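Local structure of benzoylformate Decarboxylase (Polynucleobacter necessarius, 4K9Q) at residues L356-E361 and D502-A507; T441-K446 and Y491-L496. The protein probably decarboxylates benzoylformate, using bound thiamine diphosphate and a magnesium ion, as a member of the thiamine diphosphate-dependent enzyme family. All blocks are in the same frame, centred on the assembly; numbering follows the deposited sequence.

Contact 1: residues L356-E361 and D502-A507; sequences LEVLKE and DELKTA
Val-358 turns CG1 anti to its own nitrogen (chi1 171°), and Leu-504 does the same with CG (chi1 174°), which sends both branched ends into the gap between helices 352-361 and 501-513. There CG1 of Val-358 lies 3.8 Å from CD2 of Leu-504, the two side chains meeting at a slant. CD1 of Leu-504, its other methyl, turns to the neighbouring residue of the first helix and sits 4.1 Å from CD2 of Leu-359, whose side chain crosses it nearly at right angles. Leucine suits this place because its fork reaches two partners at once, while the short, beta-branched valine fits where the backbones come nearest, its CA 6.5 Å from CA of Lys-505. CG1 of Val-358 also rests 4.2 Å from CB of Lys-505, whose extended chain then carries its amino group away from the interface. The short segments run in roughly the same direction, at 35° with axes 9.7 Å apart; helix 501-513 covers strand 517-523, and helix 352-361 packs against its side. Leu-504 reaches Ile-520 and Val-522 of that strand, so an alanine here would probably open a gap between Val-358, Leu-359 and the strand, leaving Leu-359 with Tyr-508 as its neighbour on helix 501-513. No hydrogen bond or salt bridge joins the two segments, so their direct contact depends on apolar fit.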
ATOM      1  N   LEU A 356     -22.884  40.343   0.466  1.00 10.31           N
ATOM      2  CA  LEU A 356     -23.188  39.537  -0.712  1.00 13.26           C
ATOM      3  C   LEU A 356     -24.168  40.234  -1.661  1.00 12.23           C
ATOM      4  O   LEU A 356     -23.969  40.224  -2.878  1.00 14.05           O
ATOM      5  CB  LEU A 356     -23.720  38.169  -0.300  1.00 10.11           C
ATOM      6  CG  LEU A 356     -22.695  37.234   0.344  1.00 10.95           C
ATOM      7  CD1 LEU A 356     -23.417  36.151   1.105  1.00 10.03           C
ATOM      8  CD2 LEU A 356     -21.730  36.654  -0.708  1.00 12.21           C
ATOM      9  N   GLU A 357     -25.218  40.835  -1.107  1.00 13.54           N
ATOM     10  CA  GLU A 357     -26.175  41.596  -1.914  1.00 14.28           C
ATOM     11  C   GLU A 357     -25.506  42.720  -2.696  1.00 17.25           C
ATOM     12  O   GLU A 357     -25.834  42.950  -3.861  1.00 15.64           O
ATOM     13  CB  GLU A 357     -27.271  42.191  -1.036  1.00 11.72           C
ATOM     14  CG  GLU A 357     -28.261  41.181  -0.487  1.00 14.02           C
ATOM     15  CD  GLU A 357     -29.240  41.843   0.456  1.00 16.82           C
ATOM     16  OE1 GLU A 357     -29.938  42.775   0.003  1.00 18.66           O
ATOM     17  OE2 GLU A 357     -29.291  41.458   1.647  1.00 15.02           O
ATOM     18  N   VAL A 358     -24.582  43.429  -2.051  1.00 13.06           N
ATOM     19  CA  VAL A 358     -23.846  44.505  -2.715  1.00 12.00           C
ATOM     20  C   VAL A 358     -23.000  43.969  -3.873  1.00 13.71           C
ATOM     21  O   VAL A 358     -22.930  44.566  -4.947  1.00 14.41           O
ATOM     22  CB  VAL A 358     -22.985  45.303  -1.714  1.00 14.14           C
ATOM     23  CG1 VAL A 358     -22.064  46.270  -2.444  1.00 15.99           C
ATOM     24  CG2 VAL A 358     -23.898  46.050  -0.755  1.00 16.88           C
ATOM     25  N   LEU A 359     -22.370  42.819  -3.669  1.00 12.86           N
ATOM     26  CA  LEU A 359     -21.597  42.223  -4.749  1.00 12.22           C
ATOM     27  C   LEU A 359     -22.517  41.807  -5.899  1.00 14.25           C
ATOM     28  O   LEU A 359     -22.244  42.105  -7.061  1.00 14.60           O
ATOM     29  CB  LEU A 359     -20.807  41.021  -4.244  1.00 12.50           C
ATOM     30  CG  LEU A 359     -19.736  41.293  -3.203  1.00 12.79           C
ATOM     31  CD1 LEU A 359     -19.107  39.973  -2.778  1.00 14.76           C
ATOM     32  CD2 LEU A 359     -18.684  42.223  -3.779  1.00 15.28           C
ATOM     33  N   LYS A 360     -23.615  41.137  -5.568  1.00 14.40           N
ATOM     34  CA  LYS A 360     -24.547  40.660  -6.585  1.00 13.31           C
ATOM     35  C   LYS A 360     -25.099  41.813  -7.439  1.00 16.56           C
ATOM     36  O   LYS A 360     -25.056  41.762  -8.675  1.00 16.27           O
ATOM     37  CB  LYS A 360     -25.675  39.852  -5.926  1.00 14.21           C
ATOM     38  CG  LYS A 360     -26.797  39.443  -6.854  1.00 20.12           C
ATOM     39  CD  LYS A 360     -26.317  38.510  -7.944  1.00 22.73           C
ATOM     40  CE  LYS A 360     -27.430  38.250  -8.953  1.00 28.63           C
ATOM     41  NZ  LYS A 360     -27.063  37.205  -9.941  1.00 36.42           N
ATOM     42  N   GLU A 361     -25.585  42.862  -6.784  1.00 15.86           N
ATOM     43  CA  GLU A 361     -26.258  43.942  -7.505  1.00 14.68           C
ATOM     44  C   GLU A 361     -25.307  44.783  -8.352  1.00 18.10           C
ATOM     45  O   GLU A 361     -25.755  45.564  -9.190  1.00 21.69           O
ATOM     46  CB  GLU A 361     -27.068  44.824  -6.545  1.00 19.01           C
ATOM     47  CG  GLU A 361     -26.231  45.638  -5.595  1.00 17.60           C
ATOM     48  CD  GLU A 361     -27.042  46.247  -4.456  1.00 22.36           C
ATOM     49  OE1 GLU A 361     -28.243  45.915  -4.310  1.00 24.88           O
ATOM     50  OE2 GLU A 361     -26.468  47.052  -3.698  1.00 22.65           O
ATOM     51  N   ASP A 502     -20.831  51.258   0.789  1.00 17.02           N
ATOM     52  CA  ASP A 502     -20.521  52.143  -0.336  1.00 17.36           C
ATOM     53  C   ASP A 502     -19.061  52.002  -0.776  1.00 15.51           C
ATOM     54  O   ASP A 502     -18.754  51.996  -1.969  1.00 15.38           O
ATOM     55  CB  ASP A 502     -20.851  53.604  -0.012  1.00 18.44           C
ATOM     56  CG  ASP A 502     -20.706  54.507  -1.223  0.53 21.08           C
ATOM     57  OD1 ASP A 502     -19.829  55.400  -1.212  0.55 21.87           O
ATOM     58  OD2 ASP A 502     -21.455  54.303  -2.206  0.62 23.33           O
ATOM     59  N   GLU A 503     -18.155  51.889   0.187  1.00 14.54           N
ATOM     60  CA  GLU A 503     -16.752  51.655  -0.140  1.00 15.40           C
ATOM     61  C   GLU A 503     -16.588  50.317  -0.854  1.00 14.01           C
ATOM     62  O   GLU A 503     -15.813  50.204  -1.804  1.00 14.49           O
ATOM     63  CB  GLU A 503     -15.885  51.699   1.114  1.00 14.14           C
ATOM     64  CG  GLU A 503     -15.720  53.113   1.682  1.00 19.08           C
ATOM     65  CD  GLU A 503     -14.886  53.154   2.944  1.00 26.57           C
ATOM     66  OE1 GLU A 503     -14.278  52.123   3.305  1.00 22.07           O
ATOM     67  OE2 GLU A 503     -14.834  54.232   3.579  1.00 23.55           O
ATOM     68  N   LEU A 504     -17.324  49.308  -0.391  1.00 13.65           N
ATOM     69  CA  LEU A 504     -17.297  48.011  -1.057  1.00 11.40           C
ATOM     70  C   LEU A 504     -17.746  48.131  -2.505  1.00 13.42           C
ATOM     71  O   LEU A 504     -17.114  47.579  -3.398  1.00 13.32           O
ATOM     72  CB  LEU A 504     -18.186  47.001  -0.320  1.00 12.30           C
ATOM     73  CG  LEU A 504     -18.352  45.646  -1.014  1.00 15.38           C
ATOM     74  CD1 LEU A 504     -17.004  44.954  -1.163  1.00 14.05           C
ATOM     75  CD2 LEU A 504     -19.314  44.804  -0.204  1.00 13.82           C
ATOM     76  N   LYS A 505     -18.848  48.834  -2.744  1.00 13.76           N
ATOM     77  CA  LYS A 505     -19.327  48.995  -4.110  1.00 15.04           C
ATOM     78  C   LYS A 505     -18.245  49.612  -4.989  1.00 14.45           C
ATOM     79  O   LYS A 505     -17.964  49.127  -6.087  1.00 16.11           O
ATOM     80  CB  LYS A 505     -20.598  49.847  -4.151  1.00 14.82           C
ATOM     81  CG  LYS A 505     -21.038  50.207  -5.561  1.00 16.74           C
ATOM     82  CD  LYS A 505     -22.250  51.110  -5.548  1.00 19.43           C
ATOM     83  CE  LYS A 505     -22.581  51.561  -6.959  1.00 23.42           C
ATOM     84  NZ  LYS A 505     -23.770  52.456  -6.984  1.00 25.75           N
ATOM     85  N   THR A 506     -17.631  50.683  -4.501  1.00 11.19           N
ATOM     86  CA  THR A 506     -16.605  51.381  -5.270  1.00 14.32           C
ATOM     87  C   THR A 506     -15.418  50.470  -5.566  1.00 13.91           C
ATOM     88  O   THR A 506     -14.915  50.428  -6.690  1.00 13.37           O
ATOM     89  CB  THR A 506     -16.102  52.627  -4.533  1.00 17.96           C
ATOM     90  OG1 THR A 506     -17.207  53.512  -4.308  1.00 18.48           O
ATOM     91  CG2 THR A 506     -15.043  53.342  -5.361  1.00 18.80           C
ATOM     92  N   ALA A 507     -14.958  49.755  -4.547  1.00 14.07           N
ATOM     93  CA  ALA A 507     -13.805  48.872  -4.712  1.00 13.04           C
ATOM     94  C   ALA A 507     -14.100  47.720  -5.682  1.00 11.62           C
ATOM     95  O   ALA A 507     -13.247  47.336  -6.494  1.00 13.57           O
ATOM     96  CB  ALA A 507     -13.354  48.341  -3.364  1.00 14.12           C
TER

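Contact 2: residues T441-K446 and Y491-L496; sequences TGVQQK and YGAKSL
The C-terminal end of helix 438-445 packs against the turn that leads from helix 484-490 into strand 494-497, with Val-443 facing Tyr-491, Gly-492 and Ala-493. With CG1 of Val-443 anti to its backbone nitrogen (chi1 175°), both methyls face the turn and each touches the carbonyl O of Tyr-491. CG2 of Val-443 lies 3.4 Å from that Tyr-491 O and 3.9 Å from CB of Ala-493, whereas CG1 of Val-443 sits 3.6 Å from the carbonyl O of Gly-492. A compact branched residue suits a surface made largely of backbone. That backbone forms a Schellman motif: Gly-492 is its C-prime residue, with phi 90°, and Ala-493 N and Gly-492 N bond back to Gly-488 O and Lys-489 O. Glycine is called for here twice over, since a CB would press on the preceding carbonyl and lie 3.3 Å from CG1 of Val-443. Helix 438-445 ends in a Schellman motif too, with Lys-446 at positive phi. A water joins the segments, accepting from NE2 of Gln-444 at 3.0 Å and donating to O of Tyr-491 at 2.8 Å, so this carbonyl meets a polar partner as well as the valine. The ring of Tyr-491 turns from residues 441-446, and its OH hydrogen-bonds to Gln-433 of the second subunit, while Val-443 also rests on Thr-517 at the start of strand 517-523.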
ATOM      1  N   THR A 441       0.648  33.830  -8.504  1.00  9.42           N
ATOM      2  CA  THR A 441       0.456  33.325  -9.860  1.00  8.92           C
ATOM      3  C   THR A 441      -0.595  34.158 -10.584  1.00 10.30           C
ATOM      4  O   THR A 441      -0.437  34.478 -11.760  1.00  9.64           O
ATOM      5  CB  THR A 441       0.052  31.840  -9.850  1.00 10.72           C
ATOM      6  OG1 THR A 441       1.091  31.085  -9.216  1.00  9.91           O
ATOM      7  CG2 THR A 441      -0.127  31.330 -11.279  1.00  8.34           C
ATOM      8  N   GLY A 442      -1.662  34.508  -9.876  1.00 10.01           N
ATOM      9  CA  GLY A 442      -2.674  35.398 -10.424  1.00  9.48           C
ATOM     10  C   GLY A 442      -2.054  36.703 -10.909  1.00 10.93           C
ATOM     11  O   GLY A 442      -2.311  37.156 -12.015  1.00 10.12           O
ATOM     12  N   VAL A 443      -1.240  37.320 -10.067  1.00 10.44           N
ATOM     13  CA  VAL A 443      -0.610  38.589 -10.420  1.00 10.49           C
ATOM     14  C   VAL A 443       0.349  38.432 -11.607  1.00 11.92           C
ATOM     15  O   VAL A 443       0.287  39.196 -12.577  1.00 12.78           O
ATOM     16  CB  VAL A 443       0.107  39.208  -9.210  1.00  9.59           C
ATOM     17  CG1 VAL A 443       0.847  40.458  -9.622  1.00 11.19           C
ATOM     18  CG2 VAL A 443      -0.920  39.544  -8.126  1.00 10.23           C
ATOM     19  N   GLN A 444       1.219  37.432 -11.537  1.00 10.82           N
ATOM     20  CA  GLN A 444       2.235  37.238 -12.564  1.00 11.80           C
ATOM     21  C   GLN A 444       1.638  36.874 -13.920  1.00 12.22           C
ATOM     22  O   GLN A 444       2.168  37.274 -14.960  1.00 13.99           O
ATOM     23  CB  GLN A 444       3.262  36.184 -12.125  1.00 11.01           C
ATOM     24  CG  GLN A 444       4.150  36.638 -10.986  1.00 14.84           C
ATOM     25  CD  GLN A 444       5.012  37.817 -11.369  1.00 13.79           C
ATOM     26  OE1 GLN A 444       5.601  37.846 -12.450  1.00 17.11           O
ATOM     27  NE2 GLN A 444       5.079  38.805 -10.493  1.00 13.80           N
ATOM     28  N   GLN A 445       0.537  36.121 -13.908  1.00 12.59           N
ATOM     29  CA  GLN A 445      -0.143  35.732 -15.142  1.00 10.64           C
ATOM     30  C   GLN A 445      -1.159  36.784 -15.597  1.00 13.26           C
ATOM     31  O   GLN A 445      -1.745  36.661 -16.672  1.00 15.10           O
ATOM     32  CB  GLN A 445      -0.839  34.373 -14.980  1.00 12.22           C
ATOM     33  CG  GLN A 445       0.099  33.218 -14.653  1.00 10.55           C
ATOM     34  CD  GLN A 445       1.070  32.897 -15.786  1.00 15.11           C
ATOM     35  OE1 GLN A 445       0.703  32.910 -16.962  1.00 20.28           O
ATOM     36  NE2 GLN A 445       2.316  32.613 -15.431  1.00 17.08           N
ATOM     37  N   LYS A 446      -1.351  37.810 -14.772  1.00 11.91           N
ATOM     38  CA  LYS A 446      -2.332  38.870 -15.029  1.00 12.55           C
ATOM     39  C   LYS A 446      -3.753  38.331 -15.214  1.00 15.44           C
ATOM     40  O   LYS A 446      -4.518  38.834 -16.036  1.00 17.42           O
ATOM     41  CB  LYS A 446      -1.897  39.727 -16.228  1.00 16.01           C
ATOM     42  CG  LYS A 446      -0.540  40.380 -16.025  1.00 21.25           C
ATOM     43  CD  LYS A 446      -0.128  41.222 -17.221  1.00 27.56           C
ATOM     44  CE  LYS A 446       1.177  41.941 -16.934  1.00 32.98           C
ATOM     45  NZ  LYS A 446       2.264  40.985 -16.564  0.80 35.54           N
ATOM     46  N   TYR A 491       2.190  39.904  -2.624  1.00 11.85           N
ATOM     47  CA  TYR A 491       2.268  39.163  -3.882  1.00 10.08           C
ATOM     48  C   TYR A 491       1.954  40.021  -5.099  1.00 12.70           C
ATOM     49  O   TYR A 491       1.855  39.511  -6.218  1.00 12.96           O
ATOM     50  CB  TYR A 491       1.365  37.933  -3.831  1.00 10.58           C
ATOM     51  CG  TYR A 491       1.854  36.930  -2.826  1.00 11.09           C
ATOM     52  CD1 TYR A 491       3.084  36.308  -2.999  1.00 14.42           C
ATOM     53  CD2 TYR A 491       1.117  36.636  -1.695  1.00 12.33           C
ATOM     54  CE1 TYR A 491       3.562  35.405  -2.083  1.00 16.00           C
ATOM     55  CE2 TYR A 491       1.585  35.718  -0.765  1.00 17.81           C
ATOM     56  CZ  TYR A 491       2.809  35.113  -0.970  1.00 18.06           C
ATOM     57  OH  TYR A 491       3.286  34.204  -0.055  1.00 22.75           O
ATOM     58  N   GLY A 492       1.787  41.318  -4.864  1.00 11.59           N
ATOM     59  CA  GLY A 492       1.640  42.290  -5.944  1.00 16.94           C
ATOM     60  C   GLY A 492       0.218  42.569  -6.415  1.00 15.47           C
ATOM     61  O   GLY A 492       0.021  43.236  -7.437  1.00 16.48           O
ATOM     62  N   ALA A 493      -0.776  42.079  -5.679  1.00 13.74           N
ATOM     63  CA  ALA A 493      -2.169  42.328  -6.044  1.00 11.43           C
ATOM     64  C   ALA A 493      -2.625  43.725  -5.630  1.00 13.49           C
ATOM     65  O   ALA A 493      -2.094  44.302  -4.676  1.00 14.16           O
ATOM     66  CB  ALA A 493      -3.087  41.274  -5.418  1.00 12.12           C
ATOM     67  N   LYS A 494      -3.595  44.273  -6.360  1.00 12.33           N
ATOM     68  CA  LYS A 494      -4.324  45.445  -5.887  1.00 12.69           C
ATOM     69  C   LYS A 494      -5.007  44.986  -4.611  1.00 16.44           C
ATOM     70  O   LYS A 494      -5.661  43.942  -4.597  1.00 21.27           O
ATOM     71  CB  LYS A 494      -5.366  45.889  -6.913  1.00 17.41           C
ATOM     72  CG  LYS A 494      -4.787  46.476  -8.171  1.00 23.28           C
ATOM     73  CD  LYS A 494      -3.958  47.711  -7.871  1.00 29.79           C
ATOM     74  CE  LYS A 494      -3.540  48.411  -9.158  1.00 37.52           C
ATOM     75  NZ  LYS A 494      -4.736  48.834  -9.948  1.00 33.74           N
ATOM     76  N   SER A 495      -4.843  45.731  -3.528  1.00 14.05           N
ATOM     77  CA  SER A 495      -5.294  45.268  -2.223  0.50 13.06           C
ATOM     78  C   SER A 495      -5.765  46.429  -1.348  1.00 14.58           C
ATOM     79  O   SER A 495      -5.056  47.429  -1.207  1.00 15.30           O
ATOM     80  CB  SER A 495      -4.138  44.535  -1.536  0.50 14.02           C
ATOM     81  OG  SER A 495      -4.551  43.863  -0.364  0.50 11.36           O
ATOM     82  N   LEU A 496      -6.939  46.297  -0.751  1.00 10.25           N
ATOM     83  CA  LEU A 496      -7.415  47.317   0.173  1.00 13.05           C
ATOM     84  C   LEU A 496      -8.500  46.765   1.073  1.00 13.56           C
ATOM     85  O   LEU A 496      -9.110  45.728   0.780  1.00 14.42           O
ATOM     86  CB  LEU A 496      -7.942  48.540  -0.578  1.00 17.06           C
ATOM     87  CG  LEU A 496      -9.371  48.429  -1.103  1.00 18.11           C
ATOM     88  CD1 LEU A 496      -9.941  49.814  -1.432  1.00 21.10           C
ATOM     89  CD2 LEU A 496      -9.381  47.529  -2.308  1.00 20.33           C
TER
HETATM   90  O   HOH W   1       3.981  40.009  -7.998  1.00 12.39           O

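Both contacts belong to the C-terminal part of the chain and share strand 517-523: Leu-504 of contact 1 packs on it, as does Val-443 of contact 2. Contact 1 is the more buried, a helix-helix seam of leucine and valine methyls with a lysine at its border, and no other chain touches its segments. Contact 2 is partly exposed and sets a valine against a turn, with a water between polar groups and the second subunit close by. Their centres are 21 Å apart, yet strand 494-497 leads directly into helix 501-513, and CD1 of Leu-496 packs 4.2 Å from CB of Ala-507.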